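Local coordinates for Na-translocating NADH-quinone reductase subunit C NqrC (Shewanella oneidensis, PDB 4XHF), which binds flavin mononucleotide and is the soluble, flavin-carrying part of subunit C of a sodium-translocating, membrane-bound respiratory complex, at residues 134-139 and 229-234; 143-148 and 161-166; 99-104 and 113-118. One frame throughout, in Å; residues are numbered along the deposited sequence.

Interaction 1: 134-139 and 229-234; sequences VPFYGK and RAMEFW
Trp234, on the last turn of helix 221-234, lies against Phe136 and Tyr137 where that helix packs on strand 129-139 of the antiparallel sheet. This is helix-on-sheet packing inside the FMN-binding fold: the axes of the two short segments, strand 134-139 and helix 229-234, pass 7.1 Å apart, their chain directions differing by 128°. The contact is almost entirely buried.

One hydrogen bond joins the two segments. The indole NE1 of Trp234 donates to the backbone O of Tyr137 at 2.9 Å. The oxygen lies close to the indole plane, and the N-H meets one of its lone pairs in the carbonyl plane, although the bond is distinctly bent, at 133°.

Aromatic contacts accompany this bond. CA of Phe136 sits over the five-membered ring of Trp234, 4.1 Å from its centroid, a CH-pi contact. On the opposite face of the indole lies CD2 of Phe233, so the ring is sandwiched between strand backbone and helix neighbour. The Tyr137 ring meets the indole obliquely. CB of Tyr137 points away from the helix; with CG set between backbone N and carbonyl carbon (chi1 65°), the ring folds back and brings CE1 within 3.4 Å of Trp234 CZ2. Tyr146 of the next strand stacks on this same tyrosine.

Ala230 and Met231 make the remaining contacts, with the strand backbone and the Phe136 ring. Ala230 directs its methyl at the backbone of Tyr137 and Gly138, where the chains come closest, CA of Gly138 lying 4.6 Å from CA of Ala230. The extended chain of Met231 crosses the Phe136 ring obliquely, in a Met-aromatic contact, with its CE 3.9 Å from Phe136 CZ, while Ala230 CB touches the edge of the same ring at CD2.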
loop_
_atom_site.group_PDB
_atom_site.type_symbol
_atom_site.label_atom_id
_atom_site.label_comp_id
_atom_site.label_asym_id
_atom_site.label_seq_id
_atom_site.Cartn_x
_atom_site.Cartn_y
_atom_site.Cartn_z
ATOM N N VAL A 134 1.899 1.685 3.600
ATOM C CA VAL A 134 1.143 0.497 3.981
ATOM C C VAL A 134 0.886 -0.398 2.772
ATOM O O VAL A 134 0.719 0.094 1.656
ATOM C CB VAL A 134 -0.209 0.866 4.630
ATOM C CG1 VAL A 134 0.011 1.724 5.857
ATOM C CG2 VAL A 134 -1.118 1.582 3.636
ATOM N N PRO A 135 0.856 -1.720 2.989
ATOM C CA PRO A 135 0.529 -2.652 1.910
ATOM C C PRO A 135 -0.966 -2.696 1.629
ATOM O O PRO A 135 -1.772 -2.613 2.555
ATOM C CB PRO A 135 1.018 -3.995 2.453
ATOM C CG PRO A 135 0.870 -3.862 3.927
ATOM C CD PRO A 135 1.197 -2.428 4.234
ATOM N N PHE A 136 -1.328 -2.820 0.359
ATOM C CA PHE A 136 -2.715 -3.023 -0.014
ATOM C C PHE A 136 -2.758 -4.019 -1.155
ATOM O O PHE A 136 -1.813 -4.123 -1.938
ATOM C CB PHE A 136 -3.382 -1.707 -0.418
ATOM C CG PHE A 136 -3.045 -1.259 -1.803
ATOM C CD1 PHE A 136 -1.771 -0.819 -2.109
ATOM C CD2 PHE A 136 -4.000 -1.277 -2.800
ATOM C CE1 PHE A 136 -1.456 -0.402 -3.381
ATOM C CE2 PHE A 136 -3.692 -0.864 -4.077
ATOM C CZ PHE A 136 -2.416 -0.425 -4.368
ATOM N N TYR A 137 -3.847 -4.769 -1.232
ATOM C CA TYR A 137 -4.050 -5.684 -2.339
ATOM C C TYR A 137 -5.520 -6.040 -2.454
ATOM O O TYR A 137 -6.285 -5.884 -1.504
ATOM C CB TYR A 137 -3.199 -6.947 -2.172
ATOM C CG TYR A 137 -3.571 -7.812 -0.989
ATOM C CD1 TYR A 137 -3.113 -7.511 0.285
ATOM C CD2 TYR A 137 -4.364 -8.939 -1.152
ATOM C CE1 TYR A 137 -3.447 -8.303 1.368
ATOM C CE2 TYR A 137 -4.701 -9.737 -0.076
ATOM C CZ TYR A 137 -4.239 -9.416 1.181
ATOM O OH TYR A 137 -4.576 -10.210 2.253
ATOM N N GLY A 138 -5.910 -6.502 -3.633
ATOM C CA GLY A 138 -7.295 -6.830 -3.901
ATOM C C GLY A 138 -7.443 -7.425 -5.283
ATOM O O GLY A 138 -6.562 -7.277 -6.129
ATOM N N LYS A 139 -8.558 -8.107 -5.515
ATOM C CA LYS A 139 -8.803 -8.721 -6.808
ATOM C C LYS A 139 -9.143 -7.658 -7.841
ATOM O O LYS A 139 -10.006 -6.810 -7.613
ATOM C CB LYS A 139 -9.935 -9.744 -6.719
ATOM C CG LYS A 139 -10.091 -10.593 -7.971
ATOM C CD LYS A 139 -11.484 -11.185 -8.076
ATOM C CE LYS A 139 -11.609 -12.083 -9.295
ATOM N NZ LYS A 139 -10.755 -13.295 -9.189
ATOM N N ARG A 229 -11.305 -0.470 -5.250
ATOM C CA ARG A 229 -11.921 -1.234 -4.173
ATOM C C ARG A 229 -10.876 -1.766 -3.199
ATOM O O ARG A 229 -11.151 -1.933 -2.010
ATOM C CB ARG A 229 -12.743 -2.386 -4.749
ATOM C CG ARG A 229 -14.059 -1.941 -5.364
ATOM C CD ARG A 229 -14.828 -3.105 -5.963
ATOM N NE ARG A 229 -15.332 -2.789 -7.302
ATOM C CZ ARG A 229 -14.952 -3.393 -8.428
ATOM N NH1 ARG A 229 -14.057 -4.377 -8.420
ATOM N NH2 ARG A 229 -15.484 -3.012 -9.581
ATOM N N ALA A 230 -9.676 -2.025 -3.707
ATOM C CA ALA A 230 -8.579 -2.488 -2.868
ATOM C C ALA A 230 -8.233 -1.430 -1.830
ATOM O O ALA A 230 -8.089 -1.733 -0.647
ATOM C CB ALA A 230 -7.364 -2.819 -3.714
ATOM N N MET A 231 -8.111 -0.186 -2.277
ATOM C CA MET A 231 -7.821 0.914 -1.370
ATOM C C MET A 231 -9.008 1.201 -0.457
ATOM O O MET A 231 -8.826 1.546 0.709
ATOM C CB MET A 231 -7.442 2.168 -2.155
ATOM C CG MET A 231 -6.063 2.095 -2.780
ATOM S SD MET A 231 -5.652 3.588 -3.691
ATOM C CE MET A 231 -4.150 3.078 -4.519
ATOM N N GLU A 232 -10.220 1.047 -0.983
ATOM C CA GLU A 232 -11.424 1.288 -0.196
ATOM C C GLU A 232 -11.479 0.372 1.024
ATOM O O GLU A 232 -11.907 0.788 2.102
ATOM C CB GLU A 232 -12.676 1.088 -1.046
ATOM C CG GLU A 232 -13.961 1.355 -0.285
ATOM C CD GLU A 232 -15.194 1.131 -1.128
ATOM O OE1 GLU A 232 -15.043 0.784 -2.316
ATOM O OE2 GLU A 232 -16.315 1.293 -0.600
ATOM N N PHE A 233 -11.056 -0.875 0.846
ATOM C CA PHE A 233 -11.045 -1.834 1.945
ATOM C C PHE A 233 -9.921 -1.558 2.930
ATOM O O PHE A 233 -10.137 -1.526 4.139
ATOM C CB PHE A 233 -10.900 -3.265 1.430
ATOM C CG PHE A 233 -10.747 -4.279 2.531
ATOM C CD1 PHE A 233 -11.860 -4.779 3.186
ATOM C CD2 PHE A 233 -9.491 -4.709 2.932
ATOM C CE1 PHE A 233 -11.726 -5.698 4.208
ATOM C CE2 PHE A 233 -9.353 -5.627 3.956
ATOM C CZ PHE A 233 -10.472 -6.123 4.594
ATOM N N TRP A 234 -8.715 -1.375 2.406
ATOM C CA TRP A 234 -7.531 -1.306 3.250
ATOM C C TRP A 234 -7.385 0.030 3.960
ATOM O O TRP A 234 -6.639 0.136 4.931
ATOM C CB TRP A 234 -6.288 -1.613 2.421
ATOM C CG TRP A 234 -6.125 -3.082 2.238
ATOM C CD1 TRP A 234 -6.328 -3.801 1.098
ATOM C CD2 TRP A 234 -5.758 -4.025 3.249
ATOM N NE1 TRP A 234 -6.098 -5.135 1.333
ATOM C CE2 TRP A 234 -5.746 -5.298 2.647
ATOM C CE3 TRP A 234 -5.433 -3.915 4.604
ATOM C CZ2 TRP A 234 -5.420 -6.453 3.354
ATOM C CZ3 TRP A 234 -5.108 -5.061 5.303
ATOM C CH2 TRP A 234 -5.105 -6.314 4.677
#

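Interaction 2: 143-148 and 161-166; sequences SMIYGY and VVVYEH
Tyr146 meets both Tyr164 and Glu165, the classic beta bulge of the antiparallel hairpin formed by strands 144-151 and 158-165. Tyr146 O takes the N-H of Tyr164 N at 3.0 Å. Glu165 N also donates to Tyr146 O, weakly, at 3.4 Å, while Tyr146 N donates to Glu165 O. Beyond the bulge, Tyr148 and Val162 bond reciprocally; between the bulge and this pair, Gly147 and Val163 form a non-hydrogen-bonded pair with CA atoms 3.9 Å apart.

Tyr164 turns its ring back over the bulge (chi1 67°), placing one face above Tyr146 O. The phenol end meets Tyr146 CB, with OH at 3.5 Å, and CE2 comes 3.3 Å from Tyr148 CE2, rim to rim. A water bridges Tyr164 OH and Gly147 O. On the other face of the sheet, Ile145 CG2 presses tightly on Val163 CG1.

Arg91 gathers this shell: a salt bridge to Glu165 OE1, a cation-pi contact with Tyr146 and a weak hydrogen bond with Tyr164 OH. Ser143 OG bonds Glu168 of the FMN pocket. Helix 29-48 covers the side of Tyr148 and Val162, helix 179-182 packs on Val161 and Val163, and strand 129-139 adjoins strand 144-151.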
loop_
_atom_site.group_PDB
_atom_site.type_symbol
_atom_site.label_atom_id
_atom_site.label_comp_id
_atom_site.label_asym_id
_atom_site.label_seq_id
_atom_site.Cartn_x
_atom_site.Cartn_y
_atom_site.Cartn_z
ATOM N N SER A 143 -7.311 -11.364 -11.386
ATOM C CA SER A 143 -6.208 -11.719 -10.504
ATOM C C SER A 143 -6.076 -10.791 -9.309
ATOM O O SER A 143 -6.699 -9.731 -9.253
ATOM C CB SER A 143 -4.897 -11.715 -11.288
ATOM O OG SER A 143 -4.590 -10.404 -11.729
ATOM N N MET A 144 -5.251 -11.211 -8.356
ATOM C CA MET A 144 -4.908 -10.387 -7.208
ATOM C C MET A 144 -3.836 -9.381 -7.600
ATOM O O MET A 144 -2.869 -9.719 -8.285
ATOM C CB MET A 144 -4.417 -11.254 -6.048
ATOM C CG MET A 144 -5.452 -12.232 -5.499
ATOM S SD MET A 144 -6.998 -11.462 -4.975
ATOM C CE MET A 144 -6.379 -10.177 -3.901
ATOM N N ILE A 145 -4.020 -8.143 -7.156
ATOM C CA ILE A 145 -3.075 -7.069 -7.419
ATOM C C ILE A 145 -2.484 -6.603 -6.094
ATOM O O ILE A 145 -3.223 -6.289 -5.168
ATOM C CB ILE A 145 -3.755 -5.889 -8.150
ATOM C CG1 ILE A 145 -4.390 -6.370 -9.462
ATOM C CG2 ILE A 145 -2.752 -4.776 -8.423
ATOM C CD1 ILE A 145 -5.345 -5.372 -10.093
ATOM N N TYR A 146 -1.155 -6.576 -6.013
ATOM C CA TYR A 146 -0.443 -6.201 -4.792
ATOM C C TYR A 146 0.367 -4.925 -4.974
ATOM O O TYR A 146 0.964 -4.704 -6.025
ATOM C CB TYR A 146 0.498 -7.322 -4.357
ATOM C CG TYR A 146 -0.201 -8.588 -3.944
ATOM C CD1 TYR A 146 -0.733 -9.451 -4.890
ATOM C CD2 TYR A 146 -0.314 -8.928 -2.607
ATOM C CE1 TYR A 146 -1.370 -10.611 -4.513
ATOM C CE2 TYR A 146 -0.945 -10.084 -2.219
ATOM C CZ TYR A 146 -1.471 -10.924 -3.174
ATOM O OH TYR A 146 -2.103 -12.082 -2.781
ATOM N N GLY A 147 0.416 -4.104 -3.930
ATOM C CA GLY A 147 1.170 -2.868 -3.983
ATOM C C GLY A 147 1.321 -2.195 -2.634
ATOM O O GLY A 147 1.009 -2.779 -1.594
ATOM N N TYR A 148 1.810 -0.958 -2.663
ATOM C CA TYR A 148 1.977 -0.144 -1.465
ATOM C C TYR A 148 1.466 1.270 -1.718
ATOM O O TYR A 148 1.591 1.790 -2.828
ATOM C CB TYR A 148 3.449 -0.100 -1.032
ATOM C CG TYR A 148 4.013 -1.438 -0.607
ATOM C CD1 TYR A 148 3.932 -1.864 0.713
ATOM C CD2 TYR A 148 4.631 -2.276 -1.526
ATOM C CE1 TYR A 148 4.447 -3.087 1.102
ATOM C CE2 TYR A 148 5.149 -3.500 -1.146
ATOM C CZ TYR A 148 5.054 -3.900 0.170
ATOM O OH TYR A 148 5.566 -5.117 0.554
ATOM N N VAL A 161 1.955 5.757 -4.945
ATOM C CA VAL A 161 1.407 4.416 -5.085
ATOM C C VAL A 161 2.345 3.561 -5.928
ATOM O O VAL A 161 2.813 3.995 -6.981
ATOM C CB VAL A 161 0.013 4.443 -5.729
ATOM C CG1 VAL A 161 -0.513 3.029 -5.950
ATOM C CG2 VAL A 161 -0.947 5.237 -4.862
ATOM N N VAL A 162 2.611 2.349 -5.453
ATOM C CA VAL A 162 3.468 1.404 -6.156
ATOM C C VAL A 162 2.779 0.049 -6.232
ATOM O O VAL A 162 2.526 -0.576 -5.206
ATOM C CB VAL A 162 4.837 1.241 -5.456
ATOM C CG1 VAL A 162 5.689 0.192 -6.162
ATOM C CG2 VAL A 162 5.578 2.566 -5.408
ATOM N N VAL A 163 2.475 -0.395 -7.447
ATOM C CA VAL A 163 1.956 -1.742 -7.673
ATOM C C VAL A 163 3.090 -2.581 -8.249
ATOM O O VAL A 163 3.752 -2.162 -9.198
ATOM C CB VAL A 163 0.735 -1.738 -8.622
ATOM C CG1 VAL A 163 0.284 -3.156 -8.957
ATOM C CG2 VAL A 163 -0.414 -0.958 -8.002
ATOM N N TYR A 164 3.316 -3.757 -7.667
ATOM C CA TYR A 164 4.475 -4.574 -8.020
ATOM C C TYR A 164 4.117 -5.989 -8.481
ATOM O O TYR A 164 4.989 -6.729 -8.936
ATOM C CB TYR A 164 5.436 -4.654 -6.827
ATOM C CG TYR A 164 4.886 -5.402 -5.633
ATOM C CD1 TYR A 164 4.985 -6.785 -5.550
ATOM C CD2 TYR A 164 4.277 -4.726 -4.584
ATOM C CE1 TYR A 164 4.486 -7.473 -4.464
ATOM C CE2 TYR A 164 3.777 -5.408 -3.491
ATOM C CZ TYR A 164 3.886 -6.783 -3.439
ATOM O OH TYR A 164 3.395 -7.478 -2.360
ATOM N N GLU A 165 2.849 -6.373 -8.358
ATOM C CA GLU A 165 2.424 -7.707 -8.784
ATOM C C GLU A 165 0.967 -7.735 -9.232
ATOM O O GLU A 165 0.106 -7.098 -8.626
ATOM C CB GLU A 165 2.632 -8.722 -7.656
ATOM C CG GLU A 165 2.118 -10.124 -7.983
ATOM C CD GLU A 165 2.398 -11.131 -6.883
ATOM O OE1 GLU A 165 3.228 -10.838 -5.999
ATOM O OE2 GLU A 165 1.784 -12.218 -6.901
ATOM N N HIS A 166 0.704 -8.497 -10.289
ATOM C CA HIS A 166 -0.646 -8.660 -10.808
ATOM C C HIS A 166 -0.687 -9.821 -11.792
ATOM O O HIS A 166 0.351 -10.367 -12.167
ATOM C CB HIS A 166 -1.124 -7.377 -11.490
ATOM C CG HIS A 166 -0.504 -7.142 -12.830
ATOM N ND1 HIS A 166 -1.094 -7.552 -14.005
ATOM C CD2 HIS A 166 0.663 -6.549 -13.183
ATOM C CE1 HIS A 166 -0.323 -7.218 -15.024
ATOM N NE2 HIS A 166 0.749 -6.608 -14.552
HETATM O O HOH W 1 1.168 -5.682 -0.796
#

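Interaction 3: 99-104 and 113-118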
loop_
_atom_site.group_PDB
_atom_site.type_symbol
_atom_site.label_atom_id
_atom_site.label_comp_id
_atom_site.label_asym_id
_atom_site.label_seq_id
_atom_site.Cartn_x
_atom_site.Cartn_y
_atom_site.Cartn_z
ATOM N N THR A 99 -3.894 -16.966 12.541
ATOM C CA THR A 99 -3.408 -15.593 12.439
ATOM C C THR A 99 -4.157 -14.837 11.348
ATOM O O THR A 99 -3.624 -13.898 10.754
ATOM C CB THR A 99 -1.901 -15.544 12.132
ATOM O OG1 THR A 99 -1.635 -16.228 10.902
ATOM C CG2 THR A 99 -1.098 -16.188 13.252
ATOM N N SER A 100 -5.392 -15.251 11.089
ATOM C CA SER A 100 -6.210 -14.629 10.056
ATOM C C SER A 100 -7.692 -14.741 10.385
ATOM O O SER A 100 -8.085 -15.480 11.289
ATOM C CB SER A 100 -5.940 -15.270 8.695
ATOM O OG SER A 100 -6.537 -16.553 8.613
ATOM N N SER A 101 -8.507 -14.004 9.637
ATOM C CA SER A 101 -9.955 -14.034 9.799
ATOM C C SER A 101 -10.634 -13.677 8.481
ATOM O O SER A 101 -9.982 -13.223 7.541
ATOM C CB SER A 101 -10.400 -13.069 10.901
ATOM O OG SER A 101 -10.273 -11.720 10.485
ATOM N N THR A 102 -11.945 -13.887 8.424
ATOM C CA THR A 102 -12.736 -13.557 7.245
ATOM C C THR A 102 -13.340 -12.165 7.398
ATOM O O THR A 102 -14.009 -11.893 8.396
ATOM C CB THR A 102 -13.859 -14.583 7.026
ATOM O OG1 THR A 102 -13.292 -15.893 6.914
ATOM C CG2 THR A 102 -14.652 -14.271 5.762
ATOM N N PRO A 103 -13.110 -11.275 6.414
ATOM C CA PRO A 103 -13.664 -9.921 6.544
ATOM C C PRO A 103 -15.188 -9.918 6.567
ATOM O O PRO A 103 -15.806 -10.800 5.972
ATOM C CB PRO A 103 -13.144 -9.199 5.293
ATOM C CG PRO A 103 -12.027 -10.031 4.781
ATOM C CD PRO A 103 -12.343 -11.434 5.165
ATOM N N LYS A 104 -15.785 -8.938 7.239
ATOM C CA LYS A 104 -17.235 -8.794 7.227
ATOM C C LYS A 104 -17.689 -8.295 5.863
ATOM O O LYS A 104 -18.532 -8.907 5.219
ATOM C CB LYS A 104 -17.707 -7.834 8.319
ATOM C CG LYS A 104 -19.225 -7.744 8.427
ATOM C CD LYS A 104 -19.692 -6.325 8.705
ATOM C CE LYS A 104 -21.209 -6.231 8.714
ATOM N NZ LYS A 104 -21.809 -6.672 7.423
ATOM N N ARG A 113 -8.199 -12.368 5.742
ATOM C CA ARG A 113 -7.329 -11.253 6.097
ATOM C C ARG A 113 -6.441 -11.603 7.285
ATOM O O ARG A 113 -6.916 -12.129 8.288
ATOM C CB ARG A 113 -8.163 -10.013 6.423
ATOM C CG ARG A 113 -7.364 -8.720 6.474
ATOM C CD ARG A 113 -7.961 -7.734 7.463
ATOM N NE ARG A 113 -7.829 -8.203 8.839
ATOM C CZ ARG A 113 -8.347 -7.590 9.899
ATOM N NH1 ARG A 113 -9.045 -6.471 9.755
ATOM N NH2 ARG A 113 -8.168 -8.102 11.109
ATOM N N ALA A 114 -5.152 -11.304 7.168
ATOM C CA ALA A 114 -4.223 -11.496 8.273
ATOM C C ALA A 114 -4.616 -10.609 9.446
ATOM O O ALA A 114 -5.240 -9.566 9.261
ATOM C CB ALA A 114 -2.801 -11.192 7.833
ATOM N N ASN A 115 -4.251 -11.024 10.653
ATOM C CA ASN A 115 -4.529 -10.227 11.840
ATOM C C ASN A 115 -3.565 -9.052 11.945
ATOM O O ASN A 115 -3.941 -7.971 12.399
ATOM C CB ASN A 115 -4.444 -11.088 13.100
ATOM C CG ASN A 115 -5.544 -12.129 13.171
ATOM O OD1 ASN A 115 -6.606 -11.969 12.570
ATOM N ND2 ASN A 115 -5.296 -13.201 13.913
ATOM N N ASP A 116 -2.326 -9.278 11.513
ATOM C CA ASP A 116 -1.282 -8.258 11.562
ATOM C C ASP A 116 -0.841 -7.841 10.166
ATOM O O ASP A 116 -0.808 -8.656 9.244
ATOM C CB ASP A 116 -0.064 -8.763 12.343
ATOM C CG ASP A 116 -0.394 -9.134 13.776
ATOM O OD1 ASP A 116 -1.432 -8.670 14.291
ATOM O OD2 ASP A 116 0.391 -9.887 14.388
ATOM N N ALA A 117 -0.494 -6.565 10.025
ATOM C CA ALA A 117 0.043 -6.036 8.778
ATOM C C ALA A 117 1.393 -5.375 9.029
ATOM O O ALA A 117 1.620 -4.791 10.090
ATOM C CB ALA A 117 -0.927 -5.046 8.163
ATOM N N ARG A 118 2.290 -5.483 8.056
ATOM C CA ARG A 118 3.579 -4.810 8.129
ATOM C C ARG A 118 3.468 -3.433 7.500
ATOM O O ARG A 118 3.071 -3.310 6.345
ATOM C CB ARG A 118 4.665 -5.624 7.429
ATOM C CG ARG A 118 6.009 -4.915 7.343
ATOM C CD ARG A 118 7.035 -5.789 6.655
ATOM N NE ARG A 118 6.583 -6.209 5.332
ATOM C CZ ARG A 118 7.123 -7.203 4.634
ATOM N NH1 ARG A 118 8.142 -7.892 5.129
ATOM N NH2 ARG A 118 6.639 -7.511 3.439
HETATM O O HOH W 2 -1.264 -12.159 11.040
#
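Asn115 lays its side-chain amide against the backbone of Thr99 and Ser100. With CG anti to the carbonyl carbon (chi1 -67°), the group lies back over the Thr99-Ser100 backbone: ND2 comes 3.2 Å from Thr99 C, and OD1 lies 3.7 Å from Ser100 CA. These are packing contacts; the hydrogen bond here comes from the main chain, Asn115 N to Thr99 O at 2.9 Å. The donor stands above the carbonyl plane of Thr99. A water also donates to Thr99 O and accepts from Asp116 N, so this oxygen has two partners.

Arg113 and Pro103 cross at the other end, with Pro103 CG 4.2 Å from Arg113 CB. The arginine chain bends at chi2 and chi3, and NE curls back to the following residue, Ala114, donating to its O at 3.0 Å. Its far nitrogens are engaged beyond the hairpin, NH2 in a salt bridge with Asp75 and NH1 on Glu238 O.

Strands 100-101 and 113-123 form a small antiparallel beta hairpin at the margin of the main sheet. Ser101 and Arg113 are its hydrogen-bonded pair: Arg113 N reaches Ser101 O at 2.7 Å, and Ser101 N returns the bond to Arg113 O at 2.8 Å. Ser100 and Ala114, the adjoining non-hydrogen-bonded pair, direct their side chains to the opposite face from Ser101 and Arg113.

On that face Ala114 touches Ala93 of helix 90-95. Ser100 CB rests 3.3 Å from Arg113 O, while its OG bonds Asn96 O. Thr99 OG1 bonds Asn96 OD1 and Ala93 O.

All three interactions reach the same antiparallel sheet. Interaction 1 is the most buried and packs a helix on it through aromatic and apolar side chains, with a single hydrogen bond. Interactions 2 and 3, both partly buried, are hairpins held mainly by backbone bonds, but interaction 2 adds a cluster of tyrosines and lies near the FMN, whereas interaction 3 sits farthest from the chain centre and relies on small polar residues and an arginine. Strand 129-139 is the common neighbour, pairing with 144-151 through Gly138 O to Ile145 N and with 113-123. The helix bridges outward too: Trp234 and Phe233 touch Arg113, and Phe233 meets Pro103.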